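Local coordinates for protein probable CoA-transferase alpha subunit (Rhodococcus jostii, PDB 6COJ) that is the probable alpha subunit of a CoA-transferase family enzyme, which binds a CoA thioester and probably acts on such thioesters, at residues C207-V220 against L237-G251. The protein carries 1 engineered substitution. Residues are numbered along the deposited sequence; the frame is centred on the assembly and turned at random.
Sequences CAAAEKRFVSVERV and LNRMMVDGVVEAPNG
R213 folds back over the loop 240-243 as a hook, its chain bent at chi2 (80°) and chi3 (57°), which lays one guanidinium face on the M241-V242 peptide, where M241 C sits 3.5 Å above the middle of the group. The rim of the group is gripped too: NE of R213 forms a salt bridge with OD2 of D243 at 3.0 Å, almost in the guanidinium plane, NH2 donates to M240 O and NH1 to C207 O. The same D243 OD2 takes R213 N on its anti lone pair, at 2.8 Å, so OD2 is gripped by two donors of one residue. Beyond this hook, 213-217 and 244-247 run parallel, their axes 22° apart; V215 N to G244 O, V246 N to V215 O and V217 N to V246 O join 244-247, the outermost strand within this chain, to the parallel alpha/beta sheet of the CoA-transferase fold. On one face G244, with no side chain, makes room for the F214 ring, whose CD1 lies 3.9 Å from G244 CA. On the other, V215 CG1 wedges against V242 CG1 (3.6 Å) and V245 CG2, while its CG2 lies alongside L237 CD1. V220 CG2 settles over E247 CB at 3.8 Å, and E247 OE2 receives V220 N from above the carboxylate plane. Farther along the chain, E218 OE2 accepts N250 N in the type II turn 248-251, at 2.8 Å; E218 OE1 is hydrogen-bonded to Y261 OH and H183 NE2.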
ATOM      1  N   CYS A 207      -9.450   8.954  -4.839  1.00 12.52           N
ATOM      2  CA  CYS A 207      -9.669  10.178  -4.077  1.00 13.31           C
ATOM      3  C   CYS A 207      -8.354  10.866  -3.748  1.00 13.78           C
ATOM      4  O   CYS A 207      -8.238  12.093  -3.879  1.00 14.54           O
ATOM      5  CB  CYS A 207     -10.447   9.875  -2.798  1.00 13.50           C
ATOM      6  SG  CYS A 207     -12.179   9.491  -3.115  1.00 15.09           S
ATOM      7  N   ALA A 208      -7.344  10.091  -3.343  1.00 12.04           N
ATOM      8  CA  ALA A 208      -6.061  10.677  -2.964  1.00 12.30           C
ATOM      9  C   ALA A 208      -5.352  11.324  -4.148  1.00 14.14           C
ATOM     10  O   ALA A 208      -4.524  12.219  -3.950  1.00 13.64           O
ATOM     11  CB  ALA A 208      -5.165   9.617  -2.314  1.00 12.87           C
ATOM     12  N   ALA A 209      -5.651  10.889  -5.374  1.00 14.55           N
ATOM     13  CA  ALA A 209      -5.003  11.407  -6.574  1.00 14.43           C
ATOM     14  C   ALA A 209      -5.703  12.629  -7.161  1.00 12.32           C
ATOM     15  O   ALA A 209      -5.203  13.189  -8.143  1.00 14.98           O
ATOM     16  CB  ALA A 209      -4.943  10.312  -7.645  1.00 15.65           C
ATOM     17  N   ALA A 210      -6.831  13.057  -6.590  1.00 14.03           N
ATOM     18  CA  ALA A 210      -7.703  14.035  -7.221  1.00 14.96           C
ATOM     19  C   ALA A 210      -7.778  15.332  -6.426  1.00 16.28           C
ATOM     20  O   ALA A 210      -7.567  15.365  -5.211  1.00 15.89           O
ATOM     21  CB  ALA A 210      -9.121  13.474  -7.388  1.00 14.48           C
ATOM     22  N   GLU A 211      -8.154  16.400  -7.135  1.00 16.10           N
ATOM     23  CA  GLU A 211      -8.394  17.698  -6.509  1.00 17.42           C
ATOM     24  C   GLU A 211      -9.788  17.785  -5.894  1.00 17.55           C
ATOM     25  O   GLU A 211      -9.939  18.200  -4.740  1.00 19.91           O
ATOM     26  CB  GLU A 211      -8.224  18.791  -7.557  1.00 19.74           C
ATOM     27  CG  GLU A 211      -8.406  20.203  -7.047  1.00 28.72           C
ATOM     28  CD  GLU A 211      -7.270  20.658  -6.155  1.00 74.21           C
ATOM     29  OE1 GLU A 211      -7.475  21.618  -5.380  1.00 84.74           O
ATOM     30  OE2 GLU A 211      -6.177  20.051  -6.235  1.00 77.31           O
ATOM     31  N   LYS A 212     -10.820  17.408  -6.652  1.00 18.51           N
ATOM     32  CA  LYS A 212     -12.208  17.434  -6.190  1.00 15.82           C
ATOM     33  C   LYS A 212     -12.727  16.005  -6.116  1.00 14.45           C
ATOM     34  O   LYS A 212     -12.613  15.253  -7.085  1.00 17.28           O
ATOM     35  CB  LYS A 212     -13.093  18.212  -7.168  1.00 17.56           C
ATOM     36  CG  LYS A 212     -12.700  19.652  -7.413  1.00 24.97           C
ATOM     37  CD  LYS A 212     -13.596  20.245  -8.506  1.00 34.57           C
ATOM     38  CE  LYS A 212     -13.017  21.513  -9.108  1.00 40.13           C
ATOM     39  NZ  LYS A 212     -12.808  22.571  -8.084  1.00 54.99           N
ATOM     40  N   ARG A 213     -13.297  15.623  -4.974  1.00 12.92           N
ATOM     41  CA  ARG A 213     -13.613  14.227  -4.708  1.00 12.82           C
ATOM     42  C   ARG A 213     -15.079  14.097  -4.329  1.00 14.95           C
ATOM     43  O   ARG A 213     -15.527  14.699  -3.347  1.00 16.24           O
ATOM     44  CB  ARG A 213     -12.733  13.700  -3.574  1.00 14.57           C
ATOM     45  CG  ARG A 213     -11.288  13.415  -3.975  1.00 16.09           C
ATOM     46  CD  ARG A 213     -10.422  14.662  -4.040  1.00 17.68           C
ATOM     47  NE  ARG A 213     -10.402  15.391  -2.771  1.00 15.82           N
ATOM     48  CZ  ARG A 213      -9.571  15.116  -1.771  1.00 19.13           C
ATOM     49  NH1 ARG A 213      -8.699  14.126  -1.889  1.00 17.47           N
ATOM     50  NH2 ARG A 213      -9.610  15.838  -0.663  1.00 18.50           N
ATOM     51  N   PHE A 214     -15.821  13.299  -5.091  1.00 14.39           N
ATOM     52  CA  PHE A 214     -17.238  13.076  -4.830  1.00 14.50           C
ATOM     53  C   PHE A 214     -17.471  11.596  -4.586  1.00 16.05           C
ATOM     54  O   PHE A 214     -17.083  10.761  -5.410  1.00 18.40           O
ATOM     55  CB  PHE A 214     -18.078  13.614  -5.987  1.00 15.26           C
ATOM     56  CG  PHE A 214     -17.866  15.071  -6.199  1.00 15.93           C
ATOM     57  CD1 PHE A 214     -18.430  15.990  -5.337  1.00 18.12           C
ATOM     58  CD2 PHE A 214     -16.985  15.514  -7.177  1.00 24.69           C
ATOM     59  CE1 PHE A 214     -18.183  17.330  -5.486  1.00 25.31           C
ATOM     60  CE2 PHE A 214     -16.738  16.860  -7.338  1.00 24.70           C
ATOM     61  CZ  PHE A 214     -17.337  17.769  -6.488  1.00 24.86           C
ATOM     62  N   VAL A 215     -18.069  11.273  -3.438  1.00 16.13           N
ATOM     63  CA  VAL A 215     -18.409   9.898  -3.084  1.00 14.05           C
ATOM     64  C   VAL A 215     -19.922   9.800  -2.995  1.00 15.62           C
ATOM     65  O   VAL A 215     -20.559  10.569  -2.264  1.00 16.65           O
ATOM     66  CB  VAL A 215     -17.740   9.427  -1.778  1.00 17.41           C
ATOM     67  CG1 VAL A 215     -18.105  10.307  -0.597  1.00 21.77           C
ATOM     68  CG2 VAL A 215     -18.107   7.976  -1.497  1.00 15.74           C
ATOM     69  N   SER A 216     -20.502   8.897  -3.772  1.00 13.55           N
ATOM     70  CA  SER A 216     -21.882   8.511  -3.545  1.00 14.37           C
ATOM     71  C   SER A 216     -21.888   7.282  -2.643  1.00 15.39           C
ATOM     72  O   SER A 216     -20.973   6.458  -2.694  1.00 16.55           O
ATOM     73  CB  SER A 216     -22.621   8.276  -4.872  1.00 15.37           C
ATOM     74  OG  SER A 216     -21.975   7.302  -5.677  1.00 16.44           O
ATOM     75  N   VAL A 217     -22.896   7.187  -1.774  1.00 16.27           N
ATOM     76  CA  VAL A 217     -22.987   6.076  -0.829  1.00 15.52           C
ATOM     77  C   VAL A 217     -24.406   5.533  -0.839  1.00 17.63           C
ATOM     78  O   VAL A 217     -25.366   6.263  -1.101  1.00 18.06           O
ATOM     79  CB  VAL A 217     -22.579   6.455   0.619  1.00 16.64           C
ATOM     80  CG1 VAL A 217     -21.121   6.837   0.681  1.00 16.23           C
ATOM     81  CG2 VAL A 217     -23.454   7.588   1.132  1.00 20.16           C
ATOM     82  N   GLU A 218     -24.542   4.237  -0.531  1.00 19.13           N
ATOM     83  CA  GLU A 218     -25.876   3.649  -0.429  1.00 20.63           C
ATOM     84  C   GLU A 218     -26.718   4.335   0.640  1.00 21.47           C
ATOM     85  O   GLU A 218     -27.939   4.474   0.487  1.00 23.53           O
ATOM     86  CB  GLU A 218     -25.807   2.151  -0.123  1.00 22.53           C
ATOM     87  CG  GLU A 218     -25.190   1.275  -1.193  1.00 22.16           C
ATOM     88  CD  GLU A 218     -26.063   1.218  -2.436  1.00 23.83           C
ATOM     89  OE1 GLU A 218     -25.497   1.365  -3.537  1.00 22.89           O
ATOM     90  OE2 GLU A 218     -27.296   1.083  -2.304  1.00 26.21           O
ATOM     91  N   ARG A 219     -26.093   4.737   1.740  1.00 20.22           N
ATOM     92  CA  ARG A 219     -26.801   5.341   2.854  1.00 21.15           C
ATOM     93  C   ARG A 219     -25.831   6.245   3.600  1.00 19.28           C
ATOM     94  O   ARG A 219     -24.667   5.886   3.814  1.00 18.72           O
ATOM     95  CB  ARG A 219     -27.327   4.262   3.810  1.00 24.24           C
ATOM     96  CG  ARG A 219     -28.147   4.803   4.975  1.00 30.12           C
ATOM     97  CD  ARG A 219     -28.591   3.685   5.908  1.00 43.60           C
ATOM     98  NE  ARG A 219     -29.351   2.662   5.205  1.00 58.52           N
ATOM     99  CZ  ARG A 219     -30.678   2.644   5.120  1.00 77.35           C
ATOM    100  NH1 ARG A 219     -31.397   3.607   5.690  1.00 73.09           N
ATOM    101  NH2 ARG A 219     -31.291   1.664   4.456  1.00 58.89           N
ATOM    102  N   VAL A 220     -26.321   7.416   3.997  1.00 20.36           N
ATOM    103  CA  VAL A 220     -25.592   8.328   4.864  1.00 19.22           C
ATOM    104  C   VAL A 220     -26.067   8.084   6.285  1.00 20.03           C
ATOM    105  O   VAL A 220     -27.278   8.050   6.547  1.00 22.02           O
ATOM    106  CB  VAL A 220     -25.815   9.792   4.450  1.00 21.65           C
ATOM    107  CG1 VAL A 220     -25.175  10.729   5.469  1.00 24.58           C
ATOM    108  CG2 VAL A 220     -25.224  10.047   3.089  1.00 21.51           C
ATOM    109  N   LEU A 237     -12.091   5.932   3.403  1.00 14.88           N
ATOM    110  CA  LEU A 237     -12.024   7.373   3.198  1.00 14.75           C
ATOM    111  C   LEU A 237     -12.155   8.088   4.533  1.00 14.92           C
ATOM    112  O   LEU A 237     -13.034   7.758   5.340  1.00 13.62           O
ATOM    113  CB  LEU A 237     -13.129   7.865   2.263  1.00 14.99           C
ATOM    114  CG  LEU A 237     -13.245   7.211   0.878  1.00 13.89           C
ATOM    115  CD1 LEU A 237     -14.253   7.955   0.005  1.00 14.49           C
ATOM    116  CD2 LEU A 237     -11.917   7.141   0.160  1.00 16.65           C
ATOM    117  N   ASN A 238     -11.293   9.072   4.752  1.00 15.18           N
ATOM    118  CA  ASN A 238     -11.411   9.995   5.871  1.00 13.83           C
ATOM    119  C   ASN A 238     -11.800  11.375   5.335  1.00 14.17           C
ATOM    120  O   ASN A 238     -11.929  11.574   4.124  1.00 14.75           O
ATOM    121  CB  ASN A 238     -10.134   9.977   6.730  1.00 13.99           C
ATOM    122  CG  ASN A 238      -8.911  10.493   5.989  1.00 14.05           C
ATOM    123  OD1 ASN A 238      -8.973  11.509   5.295  1.00 15.33           O
ATOM    124  ND2 ASN A 238      -7.800   9.785   6.123  1.00 15.94           N
ATOM    125  N   ARG A 239     -11.984  12.337   6.243  1.00 15.20           N
ATOM    126  CA  ARG A 239     -12.558  13.616   5.828  1.00 15.75           C
ATOM    127  C   ARG A 239     -11.644  14.398   4.894  1.00 16.52           C
ATOM    128  O   ARG A 239     -12.141  15.236   4.135  1.00 18.57           O
ATOM    129  CB  ARG A 239     -12.928  14.475   7.042  1.00 17.38           C
ATOM    130  CG  ARG A 239     -14.121  13.969   7.820  1.00 16.07           C
ATOM    131  CD  ARG A 239     -14.522  14.943   8.940  1.00 16.63           C
ATOM    132  NE  ARG A 239     -13.564  14.936  10.051  1.00 15.90           N
ATOM    133  CZ  ARG A 239     -12.712  15.918  10.325  1.00 16.65           C
ATOM    134  NH1 ARG A 239     -12.674  17.014   9.573  1.00 17.69           N
ATOM    135  NH2 ARG A 239     -11.888  15.795  11.361  1.00 16.12           N
ATOM    136  N   MET A 240     -10.331  14.150   4.927  1.00 15.94           N
ATOM    137  CA  MET A 240      -9.394  14.849   4.051  1.00 19.38           C
ATOM    138  C   MET A 240      -9.408  14.320   2.638  1.00 14.27           C
ATOM    139  O   MET A 240      -8.617  14.796   1.810  1.00 17.24           O
ATOM    140  CB  MET A 240      -7.961  14.661   4.533  1.00 26.67           C
ATOM    141  CG  MET A 240      -7.762  14.944   5.954  1.00 26.31           C
ATOM    142  SD  MET A 240      -6.028  15.055   6.310  1.00 20.53           S
ATOM    143  CE  MET A 240      -5.541  13.347   6.370  1.00 19.65           C
ATOM    144  N   MET A 241     -10.226  13.314   2.355  1.00 14.58           N
ATOM    145  CA  MET A 241     -10.226  12.666   1.052  1.00 15.00           C
ATOM    146  C   MET A 241     -11.499  12.897   0.257  1.00 14.87           C
ATOM    147  O   MET A 241     -11.631  12.335  -0.839  1.00 15.57           O
ATOM    148  CB  MET A 241     -10.001  11.162   1.230  1.00 14.76           C
ATOM    149  CG  MET A 241      -8.687  10.843   1.925  1.00 15.27           C
ATOM    150  SD  MET A 241      -8.530   9.133   2.490  1.00 15.99           S
ATOM    151  CE  MET A 241      -8.356   8.258   0.937  1.00 16.94           C
ATOM    152  N   VAL A 242     -12.436  13.702   0.766  1.00 13.83           N
ATOM    153  CA  VAL A 242     -13.768  13.833   0.185  1.00 13.69           C
ATOM    154  C   VAL A 242     -14.197  15.290   0.231  1.00 16.02           C
ATOM    155  O   VAL A 242     -14.036  15.967   1.251  1.00 16.19           O
ATOM    156  CB  VAL A 242     -14.780  12.968   0.963  1.00 13.50           C
ATOM    157  CG1 VAL A 242     -16.206  13.221   0.455  1.00 15.58           C
ATOM    158  CG2 VAL A 242     -14.414  11.502   0.860  1.00 17.02           C
ATOM    159  N   ASP A 243     -14.786  15.765  -0.864  1.00 16.07           N
ATOM    160  CA  ASP A 243     -15.349  17.107  -0.887  1.00 16.37           C
ATOM    161  C   ASP A 243     -16.866  17.143  -0.932  1.00 15.79           C
ATOM    162  O   ASP A 243     -17.455  18.087  -0.407  1.00 17.86           O
ATOM    163  CB  ASP A 243     -14.760  17.922  -2.040  1.00 19.04           C
ATOM    164  CG  ASP A 243     -13.255  17.964  -1.974  1.00 24.94           C
ATOM    165  OD1 ASP A 243     -12.710  18.556  -1.017  1.00 27.63           O
ATOM    166  OD2 ASP A 243     -12.613  17.360  -2.849  1.00 17.01           O
ATOM    167  N   GLY A 244     -17.504  16.143  -1.518  1.00 15.58           N
ATOM    168  CA  GLY A 244     -18.954  16.071  -1.509  1.00 16.59           C
ATOM    169  C   GLY A 244     -19.412  14.643  -1.324  1.00 15.99           C
ATOM    170  O   GLY A 244     -18.780  13.697  -1.808  1.00 15.26           O
ATOM    171  N   VAL A 245     -20.531  14.502  -0.615  1.00 15.21           N
ATOM    172  CA  VAL A 245     -21.135  13.213  -0.291  1.00 14.89           C
ATOM    173  C   VAL A 245     -22.542  13.185  -0.870  1.00 15.23           C
ATOM    174  O   VAL A 245     -23.353  14.068  -0.572  1.00 17.45           O
ATOM    175  CB  VAL A 245     -21.196  12.998   1.234  1.00 17.61           C
ATOM    176  CG1 VAL A 245     -21.944  11.701   1.568  1.00 17.35           C
ATOM    177  CG2 VAL A 245     -19.806  12.996   1.832  1.00 17.88           C
ATOM    178  N   VAL A 246     -22.841  12.166  -1.675  1.00 15.52           N
ATOM    179  CA  VAL A 246     -24.156  12.009  -2.294  1.00 16.81           C
ATOM    180  C   VAL A 246     -24.791  10.733  -1.757  1.00 18.34           C
ATOM    181  O   VAL A 246     -24.187   9.658  -1.826  1.00 19.67           O
ATOM    182  CB  VAL A 246     -24.054  11.944  -3.828  1.00 16.54           C
ATOM    183  CG1 VAL A 246     -25.448  11.800  -4.444  1.00 18.12           C
ATOM    184  CG2 VAL A 246     -23.336  13.178  -4.381  1.00 20.11           C
ATOM    185  N   GLU A 247     -26.005  10.842  -1.234  1.00 18.40           N
ATOM    186  CA  GLU A 247     -26.747   9.648  -0.847  1.00 17.31           C
ATOM    187  C   GLU A 247     -27.463   9.110  -2.078  1.00 18.05           C
ATOM    188  O   GLU A 247     -28.365   9.764  -2.609  1.00 21.52           O
ATOM    189  CB  GLU A 247     -27.736   9.951   0.277  1.00 19.35           C
ATOM    190  CG  GLU A 247     -28.375   8.705   0.843  1.00 20.49           C
ATOM    191  CD  GLU A 247     -29.003   8.944   2.197  1.00 27.81           C
ATOM    192  OE1 GLU A 247     -29.464  10.080   2.444  1.00 41.07           O
ATOM    193  OE2 GLU A 247     -29.020   8.003   3.019  1.00 25.19           O
ATOM    194  N   ALA A 248     -27.066   7.926  -2.538  1.00 18.49           N
ATOM    195  CA  ALA A 248     -27.597   7.337  -3.769  1.00 17.61           C
ATOM    196  C   ALA A 248     -27.836   5.852  -3.562  1.00 17.44           C
ATOM    197  O   ALA A 248     -27.012   5.008  -3.942  1.00 17.68           O
ATOM    198  CB  ALA A 248     -26.667   7.597  -4.956  1.00 18.86           C
ATOM    199  N   PRO A 249     -28.970   5.488  -2.961  1.00 19.25           N
ATOM    200  CA  PRO A 249     -29.330   4.069  -2.839  1.00 18.71           C
ATOM    201  C   PRO A 249     -29.435   3.415  -4.208  1.00 21.08           C
ATOM    202  O   PRO A 249     -29.997   3.986  -5.146  1.00 20.77           O
ATOM    203  CB  PRO A 249     -30.692   4.096  -2.133  1.00 23.29           C
ATOM    204  CG  PRO A 249     -30.853   5.489  -1.612  1.00 23.04           C
ATOM    205  CD  PRO A 249     -30.011   6.389  -2.448  1.00 19.74           C
ATOM    206  N   ASN A 250     -28.867   2.210  -4.323  1.00 19.48           N
ATOM    207  CA  ASN A 250     -28.776   1.506  -5.600  1.00 18.42           C
ATOM    208  C   ASN A 250     -27.970   2.299  -6.621  1.00 17.39           C
ATOM    209  O   ASN A 250     -28.142   2.118  -7.832  1.00 19.39           O
ATOM    210  CB  ASN A 250     -30.157   1.108  -6.154  1.00 19.23           C
ATOM    211  CG  ASN A 250     -30.149  -0.249  -6.848  1.00 24.13           C
ATOM    212  OD1 ASN A 250     -29.464  -1.180  -6.419  1.00 25.33           O
ATOM    213  ND2 ASN A 250     -30.928  -0.371  -7.926  1.00 25.43           N
ATOM    214  N   GLY A 251     -27.078   3.168  -6.133  1.00 18.20           N
ATOM    215  CA  GLY A 251     -26.330   4.087  -6.970  1.00 20.33           C
ATOM    216  C   GLY A 251     -25.203   3.461  -7.759  1.00 17.83           C
ATOM    217  O   GLY A 251     -24.557   4.169  -8.539  1.00 16.74           O
TER
HETATM  218  O   HOH W   1      -6.769  13.275   0.136  1.00 21.10           O
HETATM  219  O   HOH W   2     -10.332  18.746  -0.501  1.00 34.16           O
HETATM  220  O   HOH W   3     -23.037   6.827  -8.202  1.00 15.95           O